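Local coordinates for De novo designed switch protein caging a hemagglutinin binder (sCageHA267_1S) (Synthetic construct, PDB 7CBC) that holds a hemagglutinin-binding domain caged against a designed helical bundle, probably as a switch for a biosensor, at residues 27-32 and 69-74; 39-44 and 233-238; 73-78 and 118-123; 138-143 and 151-156. All blocks are in the same frame, centred on the assembly; numbering follows the deposited sequence.

In the fold
Starting from the N terminus, helix 3-46 turns back into helix 50-93, and interaction 1 closes that first hairpin near its middle. Helix 50-93 then takes part in interaction 3, which begins on residues 73 and 74, shared with interaction 1, and ties it to helix 99-142; the two contacts lie with centres about 9 Å apart. Interaction 4 follows in series, closing the short turn between helices 99-142 and 146-190 far from the chain's centre. Interaction 2 spans the longest loop, joining helix 3-46 to helix 195-239. It crosses interaction 1, encloses interactions 3 and 4, and lies with its centre about 11 Å from that of interaction 4.

Interaction 1 (27-32 and 69-74); sequences LEAMAR and RRAEKE
Ala29 and Ala71 face each other where helices 3-46 and 50-93, two successive members of the six-helix bundle, run antiparallel as a helical hairpin. Their CA atoms stand 6.7 Å apart, and the Ala29 CB to Ala71 CB distance is 4.1 Å, so the two methyl groups meet directly and the helices come close here. The methyl of Ala29 also meets Arg70, whose guanidinium reaches in from the partly exposed flank of the pair. CG of Arg70 is swung anti to the backbone N (chi1 160°), and the chain then bends at chi2 and chi3, which carries the head group over to helix 3-46 edge first. NH2 lies nearest, with Ala29 CB close to the guanidinium plane. The modelled separation of Arg70 NH2 and Ala29 CB, 3.1 Å, is short for a methyl carbon and a guanidinium nitrogen, and the exact placing of the arginine tip is doubtful. Glu28 supplies an opposite charge nearby, but Glu28 OE1 is 4.5 Å from Arg70 NH2 and well out of the guanidinium plane, so any attraction would be electrostatic at a distance. Ile67, one turn before Ala71 on helix 50-93, also touches Ala29, and Leu123 of helix 99-142 touches Ala71. Leu27 faces helices 195-239 and 245-268 instead. Glu28 spends its other oxygen on its own helix, one turn ahead: Arg32 NH1 bonds Glu28 OE2 at 2.7 Å, nearly straight at 170°, with the oxygen in the guanidinium plane but met from above the carboxylate plane.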
loop_
_atom_site.group_PDB
_atom_site.type_symbol
_atom_site.label_atom_id
_atom_site.label_comp_id
_atom_site.label_asym_id
_atom_site.label_seq_id
_atom_site.Cartn_x
_atom_site.Cartn_y
_atom_site.Cartn_z
ATOM N N LEU A 27 4.630 -0.126 4.184
ATOM C CA LEU A 27 5.813 0.680 3.917
ATOM C C LEU A 27 6.852 0.519 5.023
ATOM O O LEU A 27 8.042 0.339 4.746
ATOM C CB LEU A 27 5.415 2.145 3.769
ATOM C CG LEU A 27 6.583 3.039 3.382
ATOM C CD1 LEU A 27 6.976 2.723 1.952
ATOM C CD2 LEU A 27 6.206 4.498 3.534
ATOM N N GLU A 28 6.419 0.602 6.284
ATOM C CA GLU A 28 7.330 0.416 7.405
ATOM C C GLU A 28 8.039 -0.933 7.308
ATOM O O GLU A 28 9.268 -1.005 7.383
ATOM C CB GLU A 28 6.570 0.529 8.724
ATOM C CG GLU A 28 7.454 0.711 9.962
ATOM C CD GLU A 28 7.988 -0.609 10.541
ATOM O OE1 GLU A 28 7.381 -1.678 10.290
ATOM O OE2 GLU A 28 9.026 -0.573 11.249
ATOM N N ALA A 29 7.269 -2.011 7.132
ATOM C CA ALA A 29 7.845 -3.344 7.043
ATOM C C ALA A 29 8.815 -3.458 5.884
ATOM O O ALA A 29 9.815 -4.178 5.982
ATOM C CB ALA A 29 6.736 -4.381 6.898
HETATM N N MSE A 30 8.535 -2.772 4.780
HETATM C CA MSE A 30 9.423 -2.771 3.629
HETATM C C MSE A 30 10.688 -1.985 3.962
HETATM O O MSE A 30 11.782 -2.335 3.519
HETATM C CB MSE A 30 8.710 -2.181 2.393
HETATM C CG MSE A 30 9.577 -2.163 1.126
HETATM SE SE MSE A 30 8.860 -0.970 -0.256
HETATM C CE MSE A 30 9.470 0.735 0.473
ATOM N N ALA A 31 10.538 -0.931 4.772
ATOM C CA ALA A 31 11.719 -0.220 5.253
ATOM C C ALA A 31 12.572 -1.116 6.141
ATOM O O ALA A 31 13.805 -1.131 6.017
ATOM C CB ALA A 31 11.314 1.046 6.002
ATOM N N ARG A 32 11.938 -1.893 7.024
ATOM C CA ARG A 32 12.701 -2.799 7.878
ATOM C C ARG A 32 13.406 -3.866 7.055
ATOM O O ARG A 32 14.595 -4.127 7.268
ATOM C CB ARG A 32 11.806 -3.455 8.927
ATOM C CG ARG A 32 10.973 -2.492 9.764
ATOM C CD ARG A 32 11.774 -1.782 10.838
ATOM N NE ARG A 32 12.671 -0.780 10.279
ATOM C CZ ARG A 32 12.315 0.455 9.945
ATOM N NH1 ARG A 32 11.057 0.874 10.115
ATOM N NH2 ARG A 32 13.222 1.276 9.436
ATOM N N ARG A 69 5.670 -12.126 8.659
ATOM C CA ARG A 69 4.533 -12.698 9.376
ATOM C C ARG A 69 3.765 -11.637 10.157
ATOM O O ARG A 69 2.537 -11.719 10.275
ATOM C CB ARG A 69 5.009 -13.820 10.300
ATOM C CG ARG A 69 3.926 -14.385 11.201
ATOM C CD ARG A 69 4.497 -15.119 12.426
ATOM N NE ARG A 69 4.929 -14.204 13.485
ATOM C CZ ARG A 69 4.102 -13.450 14.212
ATOM N NH1 ARG A 69 2.795 -13.491 14.002
ATOM N NH2 ARG A 69 4.585 -12.649 15.151
ATOM N N ARG A 70 4.450 -10.631 10.692
ATOM C CA ARG A 70 3.721 -9.593 11.407
ATOM C C ARG A 70 3.030 -8.627 10.437
ATOM O O ARG A 70 1.960 -8.099 10.748
ATOM C CB ARG A 70 4.674 -8.876 12.366
ATOM C CG ARG A 70 4.218 -7.517 12.811
ATOM C CD ARG A 70 5.393 -6.586 12.981
ATOM N NE ARG A 70 6.126 -6.543 11.727
ATOM C CZ ARG A 70 5.691 -5.967 10.609
ATOM N NH1 ARG A 70 4.503 -5.323 10.552
ATOM N NH2 ARG A 70 6.453 -6.038 9.534
ATOM N N ALA A 71 3.589 -8.419 9.239
ATOM C CA ALA A 71 2.874 -7.654 8.214
ATOM C C ALA A 71 1.665 -8.414 7.678
ATOM O O ALA A 71 0.653 -7.795 7.336
ATOM C CB ALA A 71 3.816 -7.281 7.061
ATOM N N GLU A 72 1.739 -9.747 7.593
ATOM C CA GLU A 72 0.540 -10.523 7.281
ATOM C C GLU A 72 -0.535 -10.341 8.344
ATOM O O GLU A 72 -1.730 -10.381 8.030
ATOM C CB GLU A 72 0.882 -12.004 7.138
ATOM C CG GLU A 72 1.785 -12.295 5.973
ATOM C CD GLU A 72 2.286 -13.730 5.949
ATOM O OE1 GLU A 72 1.976 -14.510 6.882
ATOM O OE2 GLU A 72 3.009 -14.066 4.989
ATOM N N LYS A 73 -0.121 -10.147 9.601
ATOM C CA LYS A 73 -1.065 -9.921 10.689
ATOM C C LYS A 73 -1.761 -8.572 10.553
ATOM O O LYS A 73 -2.957 -8.462 10.829
ATOM C CB LYS A 73 -0.336 -10.018 12.032
ATOM C CG LYS A 73 -1.208 -9.817 13.274
ATOM C CD LYS A 73 -2.175 -10.981 13.469
ATOM C CE LYS A 73 -2.733 -11.031 14.891
ATOM N NZ LYS A 73 -3.240 -9.709 15.374
ATOM N N GLU A 74 -1.027 -7.526 10.148
ATOM C CA GLU A 74 -1.664 -6.226 9.927
ATOM C C GLU A 74 -2.704 -6.305 8.819
ATOM O O GLU A 74 -3.743 -5.644 8.888
ATOM C CB GLU A 74 -0.616 -5.159 9.585
ATOM C CG GLU A 74 0.440 -4.867 10.681
ATOM C CD GLU A 74 -0.001 -3.779 11.661
ATOM O OE1 GLU A 74 -1.137 -3.862 12.178
ATOM O OE2 GLU A 74 0.785 -2.835 11.904
#

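Interaction 2 (39-44 and 233-238); sequences ELVYLA and LDLLRL
Segments 39-44 and 233-238 run side by side in the same direction, closest at Val41 and Leu236, whose CA atoms are 7.6 Å apart. Val41 does all the touching from its side, with one methyl for each of two consecutive leucines. CG1, anti to the backbone N (chi1 171°), is offered to Leu235, and CG2, set beside that nitrogen, goes to Leu236. Val41 and Leu235 reach toward each other tip to tip: the CG1 of Val41 lies 3.9 Å from CD2 of Leu235 and 4.1 Å from its CG. Leu236 behaves differently. Its CB leaves the helix at a slant to the partner, and with CG placed beside the backbone N (chi1 -75°) the branch swings back across, so that CD2 of Leu236 comes to 3.9 Å from CG2 of Val41 with the two side chains crossing obliquely. The valine fork is thereby straddled by two leucine ends. This is a hydrophobic core contact of the designed six-helix bundle, between helices 3-46 and 195-239, which are far apart in sequence; all three touching residues are buried and no hydrogen bond crosses between the segments. Other helices fill in around them. Leu235 also packs on Ile252 of helix 245-268, while Leu236 meets Ala136 of helix 99-142 and Leu153 of helix 146-190. On the helix 3-46 side, Leu40 turns to Ile57, Val60 and Val137, and Tyr42 lies against Arg249 and Ile252.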
loop_
_atom_site.group_PDB
_atom_site.type_symbol
_atom_site.label_atom_id
_atom_site.label_comp_id
_atom_site.label_asym_id
_atom_site.label_seq_id
_atom_site.Cartn_x
_atom_site.Cartn_y
_atom_site.Cartn_z
ATOM N N GLU A 39 22.244 -4.304 5.648
ATOM C CA GLU A 39 23.125 -4.821 6.686
ATOM C C GLU A 39 23.732 -6.159 6.288
ATOM O O GLU A 39 24.914 -6.413 6.545
ATOM C CB GLU A 39 22.357 -4.959 7.996
ATOM C CG GLU A 39 21.996 -3.638 8.631
ATOM C CD GLU A 39 22.953 -3.276 9.740
ATOM O OE1 GLU A 39 23.507 -4.208 10.368
ATOM O OE2 GLU A 39 23.159 -2.066 9.981
ATOM N N LEU A 40 22.937 -7.032 5.670
ATOM C CA LEU A 40 23.455 -8.334 5.270
ATOM C C LEU A 40 24.515 -8.198 4.182
ATOM O O LEU A 40 25.551 -8.882 4.216
ATOM C CB LEU A 40 22.307 -9.221 4.803
ATOM C CG LEU A 40 22.761 -10.571 4.258
ATOM C CD1 LEU A 40 23.610 -11.315 5.299
ATOM C CD2 LEU A 40 21.571 -11.407 3.791
ATOM N N VAL A 41 24.274 -7.326 3.200
ATOM C CA VAL A 41 25.288 -7.083 2.181
ATOM C C VAL A 41 26.573 -6.587 2.824
ATOM O O VAL A 41 27.675 -7.024 2.468
ATOM C CB VAL A 41 24.768 -6.085 1.134
ATOM C CG1 VAL A 41 25.895 -5.676 0.214
ATOM C CG2 VAL A 41 23.647 -6.706 0.352
ATOM N N TYR A 42 26.449 -5.679 3.798
ATOM C CA TYR A 42 27.627 -5.082 4.412
ATOM C C TYR A 42 28.466 -6.132 5.129
ATOM O O TYR A 42 29.702 -6.081 5.096
ATOM C CB TYR A 42 27.210 -3.964 5.370
ATOM C CG TYR A 42 28.369 -3.129 5.880
ATOM C CD1 TYR A 42 28.644 -1.876 5.339
ATOM C CD2 TYR A 42 29.189 -3.591 6.900
ATOM C CE1 TYR A 42 29.712 -1.109 5.801
ATOM C CE2 TYR A 42 30.254 -2.841 7.354
ATOM C CZ TYR A 42 30.509 -1.598 6.817
ATOM O OH TYR A 42 31.574 -0.856 7.294
ATOM N N LEU A 43 27.813 -7.101 5.772
ATOM C CA LEU A 43 28.552 -8.134 6.479
ATOM C C LEU A 43 29.148 -9.160 5.529
ATOM O O LEU A 43 30.208 -9.724 5.822
ATOM C CB LEU A 43 27.648 -8.819 7.502
ATOM C CG LEU A 43 28.146 -8.637 8.941
ATOM C CD1 LEU A 43 27.344 -9.504 9.890
ATOM C CD2 LEU A 43 29.653 -8.933 9.064
ATOM N N ALA A 44 28.492 -9.409 4.396
ATOM C CA ALA A 44 29.031 -10.321 3.395
ATOM C C ALA A 44 30.321 -9.804 2.773
ATOM O O ALA A 44 31.082 -10.598 2.216
ATOM C CB ALA A 44 27.995 -10.568 2.299
ATOM N N LEU A 233 20.014 -4.811 -6.584
ATOM C CA LEU A 233 20.772 -5.494 -7.623
ATOM C C LEU A 233 22.021 -4.706 -8.009
ATOM O O LEU A 233 23.108 -5.286 -8.133
ATOM C CB LEU A 233 19.882 -5.740 -8.839
ATOM C CG LEU A 233 18.636 -6.565 -8.515
ATOM C CD1 LEU A 233 17.539 -6.310 -9.541
ATOM C CD2 LEU A 233 18.970 -8.053 -8.444
ATOM N N ASP A 234 21.893 -3.386 -8.183
ATOM C CA ASP A 234 23.053 -2.548 -8.487
ATOM C C ASP A 234 24.121 -2.672 -7.406
ATOM O O ASP A 234 25.322 -2.691 -7.703
ATOM C CB ASP A 234 22.622 -1.085 -8.638
ATOM C CG ASP A 234 21.908 -0.802 -9.969
ATOM O OD1 ASP A 234 21.650 -1.764 -10.733
ATOM O OD2 ASP A 234 21.580 0.385 -10.235
ATOM N N LEU A 235 23.702 -2.762 -6.144
ATOM C CA LEU A 235 24.656 -2.888 -5.052
ATOM C C LEU A 235 25.312 -4.262 -5.046
ATOM O O LEU A 235 26.519 -4.379 -4.786
ATOM C CB LEU A 235 23.952 -2.622 -3.728
ATOM C CG LEU A 235 24.758 -2.798 -2.449
ATOM C CD1 LEU A 235 25.857 -1.743 -2.347
ATOM C CD2 LEU A 235 23.827 -2.737 -1.252
ATOM N N LEU A 236 24.534 -5.314 -5.328
ATOM C CA LEU A 236 25.103 -6.655 -5.448
ATOM C C LEU A 236 26.050 -6.749 -6.635
ATOM O O LEU A 236 27.080 -7.442 -6.572
ATOM C CB LEU A 236 23.992 -7.691 -5.585
ATOM C CG LEU A 236 23.240 -7.998 -4.291
ATOM C CD1 LEU A 236 22.332 -9.188 -4.490
ATOM C CD2 LEU A 236 24.204 -8.256 -3.148
ATOM N N ARG A 237 25.705 -6.083 -7.736
ATOM C CA ARG A 237 26.622 -6.002 -8.862
ATOM C C ARG A 237 27.951 -5.406 -8.430
ATOM O O ARG A 237 29.010 -5.956 -8.737
ATOM C CB ARG A 237 25.995 -5.183 -9.986
ATOM C CG ARG A 237 26.724 -5.267 -11.308
ATOM C CD ARG A 237 25.725 -5.356 -12.455
ATOM N NE ARG A 237 26.395 -5.451 -13.748
ATOM C CZ ARG A 237 26.956 -6.563 -14.214
ATOM N NH1 ARG A 237 26.914 -7.676 -13.494
ATOM N NH2 ARG A 237 27.557 -6.561 -15.399
ATOM N N LEU A 238 27.912 -4.307 -7.673
ATOM C CA LEU A 238 29.130 -3.611 -7.263
ATOM C C LEU A 238 29.874 -4.343 -6.148
ATOM O O LEU A 238 31.109 -4.327 -6.115
ATOM C CB LEU A 238 28.795 -2.191 -6.811
ATOM C CG LEU A 238 29.154 -1.031 -7.740
ATOM C CD1 LEU A 238 28.565 -1.256 -9.137
ATOM C CD2 LEU A 238 28.657 0.284 -7.133
#

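Interaction 3 (73-78 and 118-123); sequences KEIDDA and AAKAFL
In the hairpin formed by helices 50-93 and 99-142, Ile75 is the one residue of 73-78 that meets segment 118-123, reaching Ala119, Lys120 and Leu123. The helix segments are antiparallel within a degree (179°), with axes 10.5 Å apart at closest approach. CG1 of Ile75 stands beside the backbone N (chi1 -69°) and the chain runs on extended to CD1, which enters between Ala119 and Leu123, one turn apart on the facing helix. There CD1 of Ile75 lies 3.6 Å from the carbonyl oxygen Ala119 O, 4.2 Å from Ala119 CB and 3.9 Å from Leu123 CD2. The isoleucine thus packs against residues four apart on the neighbouring helix of the designed six-helix bundle, with Ile75, Ala119 and Leu123 buried. The other branch of Ile75 is used as well: CG2 lies 3.8 Å from CG of Lys120, at the exposed side of the contact. Lys120 gives only its aliphatic stem to this; the chain bends at chi3 and chi4 and the ammonium turns away from helix 50-93. Leu22 of helix 3-46 also touches Ile75, while Phe122 packs on Leu221 and Leu225 of helix 195-239. On the outer face of helix 50-93, away from the hairpin partner, Lys73 NZ pairs with Asp77 OD1 at 3.0 Å on the syn side of the carboxylate.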
loop_
_atom_site.group_PDB
_atom_site.type_symbol
_atom_site.label_atom_id
_atom_site.label_comp_id
_atom_site.label_asym_id
_atom_site.label_seq_id
_atom_site.Cartn_x
_atom_site.Cartn_y
_atom_site.Cartn_z
ATOM N N LYS A 73 -0.121 -10.147 9.601
ATOM C CA LYS A 73 -1.065 -9.921 10.689
ATOM C C LYS A 73 -1.761 -8.572 10.553
ATOM O O LYS A 73 -2.957 -8.462 10.829
ATOM C CB LYS A 73 -0.336 -10.018 12.032
ATOM C CG LYS A 73 -1.208 -9.817 13.274
ATOM C CD LYS A 73 -2.175 -10.981 13.469
ATOM C CE LYS A 73 -2.733 -11.031 14.891
ATOM N NZ LYS A 73 -3.240 -9.709 15.374
ATOM N N GLU A 74 -1.027 -7.526 10.148
ATOM C CA GLU A 74 -1.664 -6.226 9.927
ATOM C C GLU A 74 -2.704 -6.305 8.819
ATOM O O GLU A 74 -3.743 -5.644 8.888
ATOM C CB GLU A 74 -0.616 -5.159 9.585
ATOM C CG GLU A 74 0.440 -4.867 10.681
ATOM C CD GLU A 74 -0.001 -3.779 11.661
ATOM O OE1 GLU A 74 -1.137 -3.862 12.178
ATOM O OE2 GLU A 74 0.785 -2.835 11.904
ATOM N N ILE A 75 -2.438 -7.093 7.775
ATOM C CA ILE A 75 -3.417 -7.245 6.698
ATOM C C ILE A 75 -4.671 -7.939 7.215
ATOM O O ILE A 75 -5.798 -7.530 6.916
ATOM C CB ILE A 75 -2.805 -8.015 5.514
ATOM C CG1 ILE A 75 -1.731 -7.179 4.822
ATOM C CG2 ILE A 75 -3.878 -8.379 4.501
ATOM C CD1 ILE A 75 -1.195 -7.820 3.570
ATOM N N ASP A 76 -4.487 -9.021 7.971
ATOM C CA ASP A 76 -5.613 -9.763 8.525
ATOM C C ASP A 76 -6.322 -8.959 9.596
ATOM O O ASP A 76 -7.541 -9.073 9.749
ATOM C CB ASP A 76 -5.119 -11.095 9.095
ATOM C CG ASP A 76 -6.195 -11.836 9.874
ATOM O OD1 ASP A 76 -7.083 -12.443 9.226
ATOM O OD2 ASP A 76 -6.145 -11.810 11.132
ATOM N N ASP A 77 -5.579 -8.152 10.352
ATOM C CA ASP A 77 -6.217 -7.228 11.274
ATOM C C ASP A 77 -7.059 -6.203 10.524
ATOM O O ASP A 77 -8.145 -5.834 10.977
ATOM C CB ASP A 77 -5.162 -6.535 12.128
ATOM C CG ASP A 77 -4.726 -7.374 13.305
ATOM O OD1 ASP A 77 -5.138 -8.553 13.382
ATOM O OD2 ASP A 77 -3.962 -6.852 14.146
ATOM N N ALA A 78 -6.565 -5.733 9.374
ATOM C CA ALA A 78 -7.313 -4.798 8.546
ATOM C C ALA A 78 -8.536 -5.452 7.920
ATOM O O ALA A 78 -9.567 -4.790 7.744
ATOM C CB ALA A 78 -6.404 -4.221 7.457
ATOM N N ALA A 118 -5.215 -7.112 -3.008
ATOM C CA ALA A 118 -4.095 -6.418 -3.631
ATOM C C ALA A 118 -2.994 -6.134 -2.615
ATOM O O ALA A 118 -1.806 -6.258 -2.929
ATOM C CB ALA A 118 -4.586 -5.127 -4.295
ATOM N N ALA A 119 -3.367 -5.769 -1.385
ATOM C CA ALA A 119 -2.368 -5.598 -0.331
ATOM C C ALA A 119 -1.617 -6.900 -0.052
ATOM O O ALA A 119 -0.395 -6.886 0.158
ATOM C CB ALA A 119 -3.049 -5.084 0.937
ATOM N N LYS A 120 -2.327 -8.034 -0.048
ATOM C CA LYS A 120 -1.677 -9.338 0.104
ATOM C C LYS A 120 -0.760 -9.636 -1.067
ATOM O O LYS A 120 0.358 -10.133 -0.881
ATOM C CB LYS A 120 -2.725 -10.449 0.239
ATOM C CG LYS A 120 -3.168 -10.724 1.657
ATOM C CD LYS A 120 -4.043 -11.990 1.819
ATOM C CE LYS A 120 -5.510 -11.771 1.506
ATOM N NZ LYS A 120 -5.867 -11.998 0.122
ATOM N N ALA A 121 -1.218 -9.347 -2.284
ATOM C CA ALA A 121 -0.363 -9.526 -3.446
ATOM C C ALA A 121 0.911 -8.707 -3.324
ATOM O O ALA A 121 1.990 -9.182 -3.680
ATOM C CB ALA A 121 -1.124 -9.162 -4.717
ATOM N N PHE A 122 0.820 -7.474 -2.814
ATOM C CA PHE A 122 2.037 -6.677 -2.695
ATOM C C PHE A 122 2.993 -7.275 -1.670
ATOM O O PHE A 122 4.213 -7.333 -1.900
ATOM C CB PHE A 122 1.715 -5.233 -2.320
ATOM C CG PHE A 122 2.922 -4.453 -1.879
ATOM C CD1 PHE A 122 3.779 -3.893 -2.815
ATOM C CD2 PHE A 122 3.210 -4.298 -0.526
ATOM C CE1 PHE A 122 4.917 -3.193 -2.412
ATOM C CE2 PHE A 122 4.343 -3.603 -0.114
ATOM C CZ PHE A 122 5.198 -3.050 -1.057
ATOM N N LEU A 123 2.467 -7.708 -0.526
ATOM C CA LEU A 123 3.335 -8.229 0.517
ATOM C C LEU A 123 4.028 -9.503 0.057
ATOM O O LEU A 123 5.194 -9.747 0.395
ATOM C CB LEU A 123 2.530 -8.465 1.793
ATOM C CG LEU A 123 3.302 -9.073 2.964
ATOM C CD1 LEU A 123 4.579 -8.298 3.245
ATOM C CD2 LEU A 123 2.436 -9.149 4.218
#

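Interaction 4 (138-143 and 151-156); sequences ELLVKL and EALEHA
Ala152 presents a low bump, its CB, and Leu139 and Leu140 make the hollow that receives it, just before the turn linking helices 99-142 and 146-190. The helix segments are antiparallel at 168°, with 10.6 Å between axes at closest approach. The two leucines leave neighbouring positions of the helix, and their first torsions differ as well: Leu139 holds CG anti to the backbone N (chi1 -158°), whereas Leu140 has it beside that nitrogen. CD2 of Leu139 lies 3.9 Å from the Ala152 methyl, and CD2 of Leu140 touches the same methyl more loosely, at 4.4 Å. The other branch of Leu140 goes past the alanine to Leu153: its CD1 lies 3.8 Å from Leu153 CD2, the two side chains crossing at about a right angle. Lys142 folds back on its own helix, NZ bonding Glu138 O at 2.9 Å from above the carbonyl plane. Leu139 forms the solvent side of this hairpin contact and Leu153 its buried side. There Leu153 packs on Arg237, and Ala156 on Leu233, of helix 195-239, while on the far side of helix 99-142 Val141 meets Ile53 and Glu138 bridges to Arg54, both of helix 50-93.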
loop_
_atom_site.group_PDB
_atom_site.type_symbol
_atom_site.label_atom_id
_atom_site.label_comp_id
_atom_site.label_asym_id
_atom_site.label_seq_id
_atom_site.Cartn_x
_atom_site.Cartn_y
_atom_site.Cartn_z
ATOM N N GLU A 138 23.843 -15.317 -0.048
ATOM C CA GLU A 138 24.298 -16.640 0.371
ATOM C C GLU A 138 25.129 -17.322 -0.714
ATOM O O GLU A 138 26.197 -17.886 -0.434
ATOM C CB GLU A 138 23.062 -17.462 0.731
ATOM C CG GLU A 138 23.255 -18.797 1.395
ATOM C CD GLU A 138 21.904 -19.396 1.776
ATOM O OE1 GLU A 138 21.064 -19.590 0.873
ATOM O OE2 GLU A 138 21.664 -19.658 2.974
ATOM N N LEU A 139 24.665 -17.269 -1.961
ATOM C CA LEU A 139 25.410 -17.879 -3.053
ATOM C C LEU A 139 26.601 -17.028 -3.472
ATOM O O LEU A 139 27.622 -17.573 -3.907
ATOM C CB LEU A 139 24.483 -18.115 -4.238
ATOM C CG LEU A 139 24.899 -19.181 -5.242
ATOM C CD1 LEU A 139 24.495 -20.560 -4.736
ATOM C CD2 LEU A 139 24.262 -18.886 -6.590
ATOM N N LEU A 140 26.510 -15.702 -3.332
ATOM C CA LEU A 140 27.620 -14.858 -3.761
ATOM C C LEU A 140 28.839 -15.004 -2.857
ATOM O O LEU A 140 29.975 -14.869 -3.330
ATOM C CB LEU A 140 27.183 -13.391 -3.842
ATOM C CG LEU A 140 26.424 -13.034 -5.134
ATOM C CD1 LEU A 140 25.917 -11.594 -5.122
ATOM C CD2 LEU A 140 27.258 -13.295 -6.378
ATOM N N VAL A 141 28.644 -15.288 -1.567
ATOM C CA VAL A 141 29.802 -15.353 -0.678
ATOM C C VAL A 141 30.624 -16.622 -0.915
ATOM O O VAL A 141 31.829 -16.646 -0.627
ATOM C CB VAL A 141 29.365 -15.228 0.794
ATOM C CG1 VAL A 141 28.741 -13.875 1.043
ATOM C CG2 VAL A 141 28.409 -16.340 1.165
ATOM N N LYS A 142 30.005 -17.692 -1.432
ATOM C CA LYS A 142 30.730 -18.928 -1.713
ATOM C C LYS A 142 31.431 -18.915 -3.066
ATOM O O LYS A 142 32.355 -19.705 -3.276
ATOM C CB LYS A 142 29.789 -20.139 -1.679
ATOM C CG LYS A 142 28.686 -20.080 -0.645
ATOM C CD LYS A 142 28.017 -21.447 -0.484
ATOM C CE LYS A 142 26.679 -21.328 0.255
ATOM N NZ LYS A 142 26.675 -20.202 1.234
ATOM N N LEU A 143 31.006 -18.069 -3.995
ATOM C CA LEU A 143 31.555 -18.070 -5.342
ATOM C C LEU A 143 32.669 -17.040 -5.459
ATOM O O LEU A 143 32.631 -15.988 -4.814
ATOM C CB LEU A 143 30.466 -17.784 -6.383
ATOM C CG LEU A 143 29.256 -18.718 -6.377
ATOM C CD1 LEU A 143 28.227 -18.278 -7.418
ATOM C CD2 LEU A 143 29.661 -20.171 -6.585
ATOM N N GLU A 151 26.428 -14.965 -13.453
ATOM C CA GLU A 151 25.265 -15.817 -13.691
ATOM C C GLU A 151 24.263 -15.705 -12.547
ATOM O O GLU A 151 23.049 -15.655 -12.776
ATOM C CB GLU A 151 25.694 -17.272 -13.879
ATOM C CG GLU A 151 24.527 -18.253 -13.980
ATOM C CD GLU A 151 24.965 -19.717 -13.964
ATOM O OE1 GLU A 151 26.186 -19.993 -13.994
ATOM O OE2 GLU A 151 24.082 -20.599 -13.916
ATOM N N ALA A 152 24.756 -15.644 -11.310
ATOM C CA ALA A 152 23.865 -15.493 -10.165
ATOM C C ALA A 152 23.225 -14.106 -10.135
ATOM O O ALA A 152 22.052 -13.970 -9.780
ATOM C CB ALA A 152 24.630 -15.767 -8.870
ATOM N N LEU A 153 23.977 -13.066 -10.496
ATOM C CA LEU A 153 23.412 -11.721 -10.535
ATOM C C LEU A 153 22.354 -11.592 -11.630
ATOM O O LEU A 153 21.280 -11.015 -11.409
ATOM C CB LEU A 153 24.524 -10.697 -10.741
ATOM C CG LEU A 153 25.493 -10.514 -9.570
ATOM C CD1 LEU A 153 26.602 -9.559 -9.963
ATOM C CD2 LEU A 153 24.756 -9.996 -8.338
ATOM N N GLU A 154 22.646 -12.115 -12.822
ATOM C CA GLU A 154 21.674 -12.082 -13.911
ATOM C C GLU A 154 20.409 -12.843 -13.545
ATOM O O GLU A 154 19.301 -12.450 -13.930
ATOM C CB GLU A 154 22.305 -12.653 -15.185
ATOM C CG GLU A 154 23.353 -11.736 -15.816
ATOM C CD GLU A 154 22.744 -10.486 -16.432
ATOM O OE1 GLU A 154 21.607 -10.574 -16.944
ATOM O OE2 GLU A 154 23.396 -9.416 -16.404
ATOM N N HIS A 155 20.551 -13.935 -12.795
ATOM C CA HIS A 155 19.371 -14.672 -12.367
ATOM C C HIS A 155 18.538 -13.847 -11.388
ATOM O O HIS A 155 17.306 -13.805 -11.496
ATOM C CB HIS A 155 19.777 -16.005 -11.744
ATOM C CG HIS A 155 18.617 -16.864 -11.367
ATOM N ND1 HIS A 155 17.907 -16.682 -10.198
ATOM C CD2 HIS A 155 18.025 -17.896 -12.014
ATOM C CE1 HIS A 155 16.927 -17.568 -10.138
ATOM N NE2 HIS A 155 16.975 -18.315 -11.229
ATOM N N ALA A 156 19.201 -13.173 -10.441
ATOM C CA ALA A 156 18.506 -12.306 -9.490
ATOM C C ALA A 156 17.809 -11.149 -10.196
ATOM O O ALA A 156 16.689 -10.772 -9.832
ATOM C CB ALA A 156 19.494 -11.770 -8.451
#